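Local coordinates for protein acetyltransferase (Vibrio fischeri, PDB 3JVN) that probably transfers an acyl group, most likely acetyl from acetyl-CoA, to a still unidentified acceptor, at residues A[57-62]-A[110-115]; A[17-22]-A[68-73]. One frame throughout, in Å; residues are numbered along the deposited sequence.

Contact 1: A[57-62]-A[110-115]; sequences MVYVAE and MMRIEQ. With SO4 (sulfate ion), chain B.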
HETATM    1  N   MSE A  57     -16.708  -5.407   3.220  1.00 27.18           N
HETATM    2  CA  MSE A  57     -17.621  -4.515   3.910  1.00 27.17           C
HETATM    3  C   MSE A  57     -18.562  -3.804   2.952  1.00 24.58           C
HETATM    4  O   MSE A  57     -18.170  -3.399   1.865  1.00 23.47           O
HETATM    5  CB  MSE A  57     -16.831  -3.468   4.693  1.00 30.34           C
HETATM    6  CG  MSE A  57     -16.008  -4.036   5.818  1.00 35.53           C
HETATM    7 SE   MSE A  57     -14.490  -2.935   6.267  1.00 42.87          SE
HETATM    8  CE  MSE A  57     -15.428  -1.478   7.150  1.00 43.09           C
ATOM      9  N   VAL A  58     -19.811  -3.661   3.361  1.00 23.84           N
ATOM     10  CA  VAL A  58     -20.767  -2.948   2.544  1.00 24.01           C
ATOM     11  C   VAL A  58     -21.760  -2.240   3.448  1.00 23.97           C
ATOM     12  O   VAL A  58     -22.524  -2.877   4.156  1.00 24.01           O
ATOM     13  CB  VAL A  58     -21.503  -3.889   1.546  1.00 22.54           C
ATOM     14  CG1 VAL A  58     -21.963  -5.149   2.251  1.00 27.45           C
ATOM     15  CG2 VAL A  58     -22.672  -3.162   0.939  1.00 15.92           C
ATOM     16  N   TYR A  59     -21.721  -0.913   3.452  1.00 25.15           N
ATOM     17  CA  TYR A  59     -22.660  -0.162   4.264  1.00 25.62           C
ATOM     18  C   TYR A  59     -23.633   0.565   3.359  1.00 26.18           C
ATOM     19  O   TYR A  59     -23.288   0.935   2.236  1.00 24.83           O
ATOM     20  CB  TYR A  59     -21.920   0.825   5.155  1.00 24.42           C
ATOM     21  CG  TYR A  59     -20.986   0.143   6.110  1.00 24.69           C
ATOM     22  CD1 TYR A  59     -21.469  -0.497   7.259  1.00 25.22           C
ATOM     23  CD2 TYR A  59     -19.619   0.132   5.875  1.00 22.01           C
ATOM     24  CE1 TYR A  59     -20.602  -1.130   8.143  1.00 22.96           C
ATOM     25  CE2 TYR A  59     -18.752  -0.493   6.753  1.00 21.31           C
ATOM     26  CZ  TYR A  59     -19.239  -1.114   7.881  1.00 21.20           C
ATOM     27  OH  TYR A  59     -18.363  -1.707   8.760  1.00 15.04           O
ATOM     28  N   VAL A  60     -24.857   0.747   3.849  1.00 27.85           N
ATOM     29  CA  VAL A  60     -25.896   1.440   3.094  1.00 30.21           C
ATOM     30  C   VAL A  60     -26.506   2.597   3.889  1.00 32.74           C
ATOM     31  O   VAL A  60     -26.495   2.598   5.123  1.00 33.66           O
ATOM     32  CB  VAL A  60     -27.046   0.464   2.671  1.00 29.11           C
ATOM     33  CG1 VAL A  60     -26.555  -0.497   1.590  1.00 26.64           C
ATOM     34  CG2 VAL A  60     -27.556  -0.309   3.888  1.00 26.45           C
ATOM     35  N   ALA A  61     -27.017   3.587   3.162  1.00 34.79           N
ATOM     36  CA  ALA A  61     -27.673   4.750   3.751  1.00 38.11           C
ATOM     37  C   ALA A  61     -29.173   4.554   3.505  1.00 41.07           C
ATOM     38  O   ALA A  61     -29.613   4.507   2.354  1.00 42.18           O
ATOM     39  CB  ALA A  61     -27.187   6.026   3.078  1.00 35.83           C
ATOM     40  N   GLU A  62     -29.949   4.419   4.578  1.00 44.29           N
ATOM     41  CA  GLU A  62     -31.392   4.211   4.460  1.00 48.26           C
ATOM     42  C   GLU A  62     -32.116   5.466   4.929  1.00 52.18           C
ATOM     43  O   GLU A  62     -31.945   5.902   6.068  1.00 52.91           O
ATOM     44  CB  GLU A  62     -31.818   2.999   5.313  1.00 47.82           C
ATOM     45  CG  GLU A  62     -32.798   2.026   4.637  1.00 46.34           C
ATOM     46  CD  GLU A  62     -33.031   0.751   5.448  1.00 47.78           C
ATOM     47  OE1 GLU A  62     -33.695  -0.176   4.932  1.00 48.02           O
ATOM     48  OE2 GLU A  62     -32.558   0.673   6.603  1.00 47.94           O
HETATM   49  N   MSE A 110     -18.409   7.288   4.186  1.00 42.72           N
HETATM   50  CA  MSE A 110     -16.957   7.219   4.287  1.00 45.57           C
HETATM   51  C   MSE A 110     -16.587   7.202   5.764  1.00 45.17           C
HETATM   52  O   MSE A 110     -15.564   6.644   6.160  1.00 42.57           O
HETATM   53  CB  MSE A 110     -16.313   8.445   3.632  1.00 50.28           C
HETATM   54  CG  MSE A 110     -16.121   8.353   2.114  1.00 56.79           C
HETATM   55 SE   MSE A 110     -14.776   7.015   1.602  1.00 68.94          SE
HETATM   56  CE  MSE A 110     -13.582   7.240   3.127  1.00 62.79           C
HETATM   57  N   MSE A 111     -17.435   7.840   6.566  1.00 45.02           N
HETATM   58  CA  MSE A 111     -17.242   7.942   8.008  1.00 45.45           C
HETATM   59  C   MSE A 111     -17.412   6.578   8.664  1.00 41.95           C
HETATM   60  O   MSE A 111     -16.673   6.210   9.583  1.00 39.75           O
HETATM   61  CB  MSE A 111     -18.263   8.919   8.600  1.00 52.45           C
HETATM   62  CG  MSE A 111     -17.671   9.961   9.550  1.00 60.45           C
HETATM   63 SE   MSE A 111     -16.503  11.241   8.650  1.00 72.77          SE
HETATM   64  CE  MSE A 111     -14.806  10.327   8.873  1.00 68.85           C
ATOM     65  N   ARG A 112     -18.407   5.838   8.191  1.00 38.33           N
ATOM     66  CA  ARG A 112     -18.692   4.519   8.725  1.00 34.97           C
ATOM     67  C   ARG A 112     -17.567   3.533   8.386  1.00 33.90           C
ATOM     68  O   ARG A 112     -16.979   2.923   9.280  1.00 31.80           O
ATOM     69  CB  ARG A 112     -20.018   4.001   8.161  1.00 32.76           C
ATOM     70  CG  ARG A 112     -20.442   2.653   8.725  1.00 32.43           C
ATOM     71  CD  ARG A 112     -20.838   2.760  10.197  1.00 33.84           C
ATOM     72  NE  ARG A 112     -21.062   1.455  10.821  1.00 32.62           N
ATOM     73  CZ  ARG A 112     -20.125   0.513  10.940  1.00 31.94           C
ATOM     74  NH1 ARG A 112     -18.893   0.721  10.479  1.00 29.77           N
ATOM     75  NH2 ARG A 112     -20.419  -0.640  11.523  1.00 29.00           N
ATOM     76  N   ILE A 113     -17.256   3.383   7.101  1.00 33.66           N
ATOM     77  CA  ILE A 113     -16.217   2.443   6.715  1.00 35.52           C
ATOM     78  C   ILE A 113     -14.880   2.683   7.424  1.00 38.50           C
ATOM     79  O   ILE A 113     -14.168   1.723   7.752  1.00 39.42           O
ATOM     80  CB  ILE A 113     -16.014   2.409   5.172  1.00 34.04           C
ATOM     81  CG1 ILE A 113     -15.054   1.261   4.818  1.00 34.15           C
ATOM     82  CG2 ILE A 113     -15.504   3.748   4.656  1.00 28.58           C
ATOM     83  CD1 ILE A 113     -15.132   0.790   3.365  1.00 35.83           C
ATOM     84  N   GLU A 114     -14.543   3.949   7.672  1.00 39.91           N
ATOM     85  CA  GLU A 114     -13.295   4.287   8.358  1.00 40.84           C
ATOM     86  C   GLU A 114     -13.382   3.888   9.833  1.00 40.57           C
ATOM     87  O   GLU A 114     -12.376   3.579  10.461  1.00 40.89           O
ATOM     88  CB  GLU A 114     -13.011   5.787   8.261  1.00 42.80           C
ATOM     89  CG  GLU A 114     -12.834   6.333   6.852  1.00 45.61           C
ATOM     90  CD  GLU A 114     -12.614   7.845   6.842  1.00 46.78           C
ATOM     91  OE1 GLU A 114     -12.574   8.446   5.746  1.00 45.66           O
ATOM     92  OE2 GLU A 114     -12.486   8.433   7.937  1.00 46.57           O
ATOM     93  N   GLN A 115     -14.585   3.897  10.388  1.00 39.55           N
ATOM     94  CA  GLN A 115     -14.749   3.517  11.779  1.00 39.66           C
ATOM     95  C   GLN A 115     -14.274   2.082  11.944  1.00 38.05           C
ATOM     96  O   GLN A 115     -13.417   1.801  12.778  1.00 37.90           O
ATOM     97  CB  GLN A 115     -16.212   3.632  12.180  1.00 42.15           C
ATOM     98  CG  GLN A 115     -16.479   3.420  13.653  1.00 45.70           C
ATOM     99  CD  GLN A 115     -17.969   3.330  13.937  1.00 49.28           C
ATOM    100  OE1 GLN A 115     -18.610   2.330  13.610  1.00 50.59           O
ATOM    101  NE2 GLN A 115     -18.531   4.381  14.532  1.00 48.96           N
TER
HETATM  102  S   SO4 B 201     -23.940  -0.899  11.959  1.00 46.27           S
HETATM  103  O1  SO4 B 201     -24.592  -1.888  11.070  1.00 44.12           O
HETATM  104  O2  SO4 B 201     -22.683  -1.464  12.477  1.00 42.24           O
HETATM  105  O3  SO4 B 201     -24.836  -0.609  13.096  1.00 46.84           O
HETATM  106  O4  SO4 B 201     -23.668   0.352  11.212  1.00 43.44           O

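Contact 2: A[17-22]-A[68-73]; sequences NSLMYK and IGFITG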
ATOM      1  N   ASN A  17     -28.243  -4.649  -6.584  1.00 29.72           N
ATOM      2  CA  ASN A  17     -28.059  -4.954  -8.009  1.00 29.21           C
ATOM      3  C   ASN A  17     -28.401  -3.727  -8.858  1.00 29.06           C
ATOM      4  O   ASN A  17     -27.668  -3.379  -9.787  1.00 27.64           O
ATOM      5  CB  ASN A  17     -28.936  -6.132  -8.448  1.00 28.34           C
ATOM      6  CG  ASN A  17     -28.365  -7.471  -8.027  1.00 28.68           C
ATOM      7  OD1 ASN A  17     -27.157  -7.606  -7.835  1.00 33.70           O
ATOM      8  ND2 ASN A  17     -29.223  -8.472  -7.905  1.00 27.55           N
ATOM      9  N   SER A  18     -29.507  -3.073  -8.509  1.00 29.83           N
ATOM     10  CA  SER A  18     -29.997  -1.876  -9.191  1.00 31.45           C
ATOM     11  C   SER A  18     -29.114  -0.649  -8.995  1.00 31.80           C
ATOM     12  O   SER A  18     -28.829   0.056  -9.947  1.00 32.89           O
ATOM     13  CB  SER A  18     -31.419  -1.560  -8.717  1.00 31.62           C
ATOM     14  OG  SER A  18     -31.835  -0.298  -9.188  1.00 34.38           O
ATOM     15  N   LEU A  19     -28.698  -0.385  -7.763  1.00 33.46           N
ATOM     16  CA  LEU A  19     -27.842   0.770  -7.490  1.00 34.99           C
ATOM     17  C   LEU A  19     -26.438   0.504  -8.032  1.00 38.07           C
ATOM     18  O   LEU A  19     -25.726   1.430  -8.424  1.00 38.52           O
ATOM     19  CB  LEU A  19     -27.768   1.056  -5.982  1.00 31.64           C
ATOM     20  CG  LEU A  19     -29.073   1.350  -5.233  1.00 29.62           C
ATOM     21  CD1 LEU A  19     -28.840   1.305  -3.724  1.00 29.40           C
ATOM     22  CD2 LEU A  19     -29.612   2.690  -5.653  1.00 25.71           C
HETATM   23  N   MSE A  20     -26.038  -0.766  -8.041  1.00 40.64           N
HETATM   24  CA  MSE A  20     -24.728  -1.155  -8.551  1.00 42.77           C
HETATM   25  C   MSE A  20     -24.772  -0.922 -10.059  1.00 41.44           C
HETATM   26  O   MSE A  20     -23.774  -0.544 -10.670  1.00 41.69           O
HETATM   27  CB  MSE A  20     -24.457  -2.636  -8.237  1.00 46.72           C
HETATM   28  CG  MSE A  20     -23.047  -3.141  -8.595  1.00 53.66           C
HETATM   29 SE   MSE A  20     -21.599  -2.457  -7.455  1.00 62.86          SE
HETATM   30  CE  MSE A  20     -22.214  -3.154  -5.753  1.00 59.59           C
ATOM     31  N   TYR A  21     -25.948  -1.137 -10.645  1.00 39.51           N
ATOM     32  CA  TYR A  21     -26.153  -0.943 -12.077  1.00 38.40           C
ATOM     33  C   TYR A  21     -26.184   0.552 -12.395  1.00 37.56           C
ATOM     34  O   TYR A  21     -25.580   1.003 -13.370  1.00 36.74           O
ATOM     35  CB  TYR A  21     -27.471  -1.585 -12.513  1.00 39.48           C
ATOM     36  CG  TYR A  21     -27.831  -1.288 -13.941  1.00 42.27           C
ATOM     37  CD1 TYR A  21     -27.148  -1.892 -14.994  1.00 44.32           C
ATOM     38  CD2 TYR A  21     -28.832  -0.366 -14.249  1.00 44.46           C
ATOM     39  CE1 TYR A  21     -27.449  -1.583 -16.314  1.00 44.41           C
ATOM     40  CE2 TYR A  21     -29.138  -0.049 -15.569  1.00 44.18           C
ATOM     41  CZ  TYR A  21     -28.445  -0.661 -16.595  1.00 44.36           C
ATOM     42  OH  TYR A  21     -28.744  -0.352 -17.903  1.00 43.37           O
ATOM     43  N   LYS A  22     -26.895   1.319 -11.571  1.00 35.74           N
ATOM     44  CA  LYS A  22     -26.975   2.759 -11.768  1.00 35.82           C
ATOM     45  C   LYS A  22     -25.564   3.348 -11.706  1.00 35.81           C
ATOM     46  O   LYS A  22     -25.205   4.201 -12.522  1.00 34.97           O
ATOM     47  CB  LYS A  22     -27.856   3.410 -10.694  1.00 36.16           C
ATOM     48  CG  LYS A  22     -29.364   3.234 -10.882  1.00 36.34           C
ATOM     49  CD  LYS A  22     -30.113   3.958  -9.761  1.00 40.27           C
ATOM     50  CE  LYS A  22     -31.612   4.145 -10.034  1.00 42.28           C
ATOM     51  NZ  LYS A  22     -32.411   2.888  -9.997  1.00 43.67           N
ATOM     52  N   ILE A  68     -30.837   4.650  -0.235  1.00 41.77           N
ATOM     53  CA  ILE A  68     -30.474   5.712  -1.165  1.00 41.50           C
ATOM     54  C   ILE A  68     -28.972   5.828  -1.386  1.00 40.71           C
ATOM     55  O   ILE A  68     -28.497   6.763  -2.035  1.00 42.17           O
ATOM     56  CB  ILE A  68     -31.050   7.093  -0.706  1.00 42.63           C
ATOM     57  CG1 ILE A  68     -30.791   7.327   0.795  1.00 41.66           C
ATOM     58  CG2 ILE A  68     -32.543   7.164  -1.014  1.00 43.18           C
ATOM     59  CD1 ILE A  68     -29.389   7.789   1.122  1.00 39.66           C
ATOM     60  N   GLY A  69     -28.223   4.865  -0.859  1.00 38.14           N
ATOM     61  CA  GLY A  69     -26.785   4.893  -1.033  1.00 34.85           C
ATOM     62  C   GLY A  69     -26.062   3.735  -0.377  1.00 32.77           C
ATOM     63  O   GLY A  69     -26.601   3.064   0.496  1.00 31.60           O
ATOM     64  N   PHE A  70     -24.833   3.491  -0.817  1.00 31.34           N
ATOM     65  CA  PHE A  70     -24.017   2.424  -0.258  1.00 29.78           C
ATOM     66  C   PHE A  70     -22.540   2.715  -0.539  1.00 28.43           C
ATOM     67  O   PHE A  70     -22.200   3.564  -1.366  1.00 28.02           O
ATOM     68  CB  PHE A  70     -24.409   1.060  -0.857  1.00 29.41           C
ATOM     69  CG  PHE A  70     -24.021   0.895  -2.299  1.00 29.63           C
ATOM     70  CD1 PHE A  70     -24.785   1.470  -3.317  1.00 30.94           C
ATOM     71  CD2 PHE A  70     -22.850   0.228  -2.638  1.00 28.34           C
ATOM     72  CE1 PHE A  70     -24.376   1.387  -4.653  1.00 28.70           C
ATOM     73  CE2 PHE A  70     -22.434   0.141  -3.962  1.00 27.23           C
ATOM     74  CZ  PHE A  70     -23.194   0.720  -4.969  1.00 28.28           C
ATOM     75  N   ILE A  71     -21.671   2.020   0.179  1.00 26.10           N
ATOM     76  CA  ILE A  71     -20.237   2.169   0.007  1.00 23.53           C
ATOM     77  C   ILE A  71     -19.706   0.755   0.158  1.00 23.75           C
ATOM     78  O   ILE A  71     -20.299  -0.057   0.869  1.00 22.67           O
ATOM     79  CB  ILE A  71     -19.608   3.144   1.062  1.00 22.44           C
ATOM     80  CG1 ILE A  71     -18.106   3.327   0.761  1.00 20.53           C
ATOM     81  CG2 ILE A  71     -19.872   2.645   2.472  1.00 17.95           C
ATOM     82  CD1 ILE A  71     -17.442   4.416   1.577  1.00 16.56           C
ATOM     83  N   THR A  72     -18.599   0.462  -0.522  1.00 23.80           N
ATOM     84  CA  THR A  72     -18.028  -0.877  -0.502  1.00 23.48           C
ATOM     85  C   THR A  72     -16.516  -0.867  -0.301  1.00 24.20           C
ATOM     86  O   THR A  72     -15.819  -0.095  -0.955  1.00 28.09           O
ATOM     87  CB  THR A  72     -18.413  -1.627  -1.826  1.00 23.06           C
ATOM     88  OG1 THR A  72     -18.653  -3.017  -1.556  1.00 24.29           O
ATOM     89  CG2 THR A  72     -17.316  -1.500  -2.855  1.00 17.44           C
ATOM     90  N   GLY A  73     -16.011  -1.723   0.591  1.00 23.35           N
ATOM     91  CA  GLY A  73     -14.576  -1.778   0.840  1.00 25.00           C
ATOM     92  C   GLY A  73     -14.107  -3.148   1.311  1.00 26.77           C
ATOM     93  O   GLY A  73     -14.919  -3.933   1.809  1.00 27.41           O
TER

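Contact 1: A[57-62]-A[110-115]
The Tyr59 ring carries the aliphatic part of Arg112 on one face and meets Met57 CE at its edge, in plane. Arg112 CG sits 3.6 Å from the centroid of the Tyr59 ring and 11° off its normal, which satisfies the geometry of a CH-pi contact. Beyond CG the arginine chain bends at chi2 and brings the guanidinium over the phenol end of the same ring. The two planes are 37° apart, so the groups are tilted against each other and do not form a parallel stack. Tyr59 CE1 lies 3.2 Å from the guanidinium plane, near its centre, and Gln115 OE1 covers the opposite face.

The guanidinium edge is used for an anion. Arg112 NE donates to sulfate O4 at 2.9 Å and Arg112 NH2 to sulfate O2 at 2.6 Å, a two-point grip that keeps the sulfur close to the guanidinium plane and fixes the group's rotation. The sulfate, probably from the crystallisation liquor, also accepts a hydrogen bond from Arg7 N.

A mainly apolar patch lies alongside. Met57, a selenomethionine, places its terminal CE 3.5 Å from the carbonyl oxygen Ile113 O and 3.6 Å from Ile113 CG1, while Tyr59 CE2 comes within 4.3 Å of Ile113 CB. Because CG1 of Ile113 is anti to its backbone N, this branch extends to where the methyl can reach it.

Segments 57-62 and 110-115 run roughly antiparallel, at 148°, with axes 9.0 Å apart. Met57 and Tyr59 pack helix 105-118 against the central sheet, as in the helix-on-sheet layer of the GNAT fold. Ile113 continues onto Ile91 of strand 86-96, and Arg112 reaches Ile5 and Arg7 of strand 4-7.

Contact 2: A[17-22]-A[68-73]
Leu19 and Met20 touch the Phe70 ring at different atoms. Leu19 CB lies 3.7 Å from Phe70 CE1, and the leucine methyl CD1 follows at 4.1 Å from Phe70 CD1; the two side chains slide past each other in opposite directions. Met20, a selenomethionine, reaches the CE2/CZ side of the ring obliquely with its terminal methyl: CE is 3.8 Å from Phe70 CE2. Its selenium stands 5.4 Å from the centroid of the Phe70 ring and 67° off the normal, an oblique Met-aromatic contact in which the methyl, not the selenium, makes the closest approach.

The torsions account for this arrangement. CG of Met20 is anti to the backbone N, and bends at chi2 and chi3 turn the methyl back to the ring although its first bond does not point at the strand. Phe70 CG lies between its backbone N and carbonyl carbon, chi1 70°, while its CB already points at the helix.

Phe70 faces helix 13-30, whereas its neighbour Ile71 touches Leu109, Met110 and Ile113 of helix 105-118. Strand 67-79 thus has a helix on either side, the alpha-beta-alpha layering expected of the GNAT fold, with helix 13-30 as one of the layers.

Behind the ring the strand is fixed by its neighbours. Ile68 and Gly69 both stand opposite Ala61, a classic beta bulge immediately before Phe70, and the Phe70 backbone is hydrogen-bonded to Tyr95 on the other flanking strand. On the helix, backbone bonds run from Tyr21 N to Asn17 O at 3.0 Å and from Lys22 N to Ser18 O at 2.8 Å. Further out, Met20 also packs on Ile47 and on Glu93, and Leu19 on Glu97.

Contacts 1 and 2 use adjacent antiparallel strands of one sheet, and their centres are 12 Å apart. The strands are joined directly: Met57 N lies 2.7 Å from Gly73 O and Ala61 N 2.7 Å from Gly69 O, both probable hydrogen bonds, while Tyr59 O packs 3.3 Å from Phe70 CB. Contact 1 takes helix 105-118 onto one side of this pair, and contact 2 takes helix 13-30 onto the other. A catalytic role is not established for either contact. The sulfate is held between helix 105-118 and strand 4-7, which places it on the contact 1 side of the sheet.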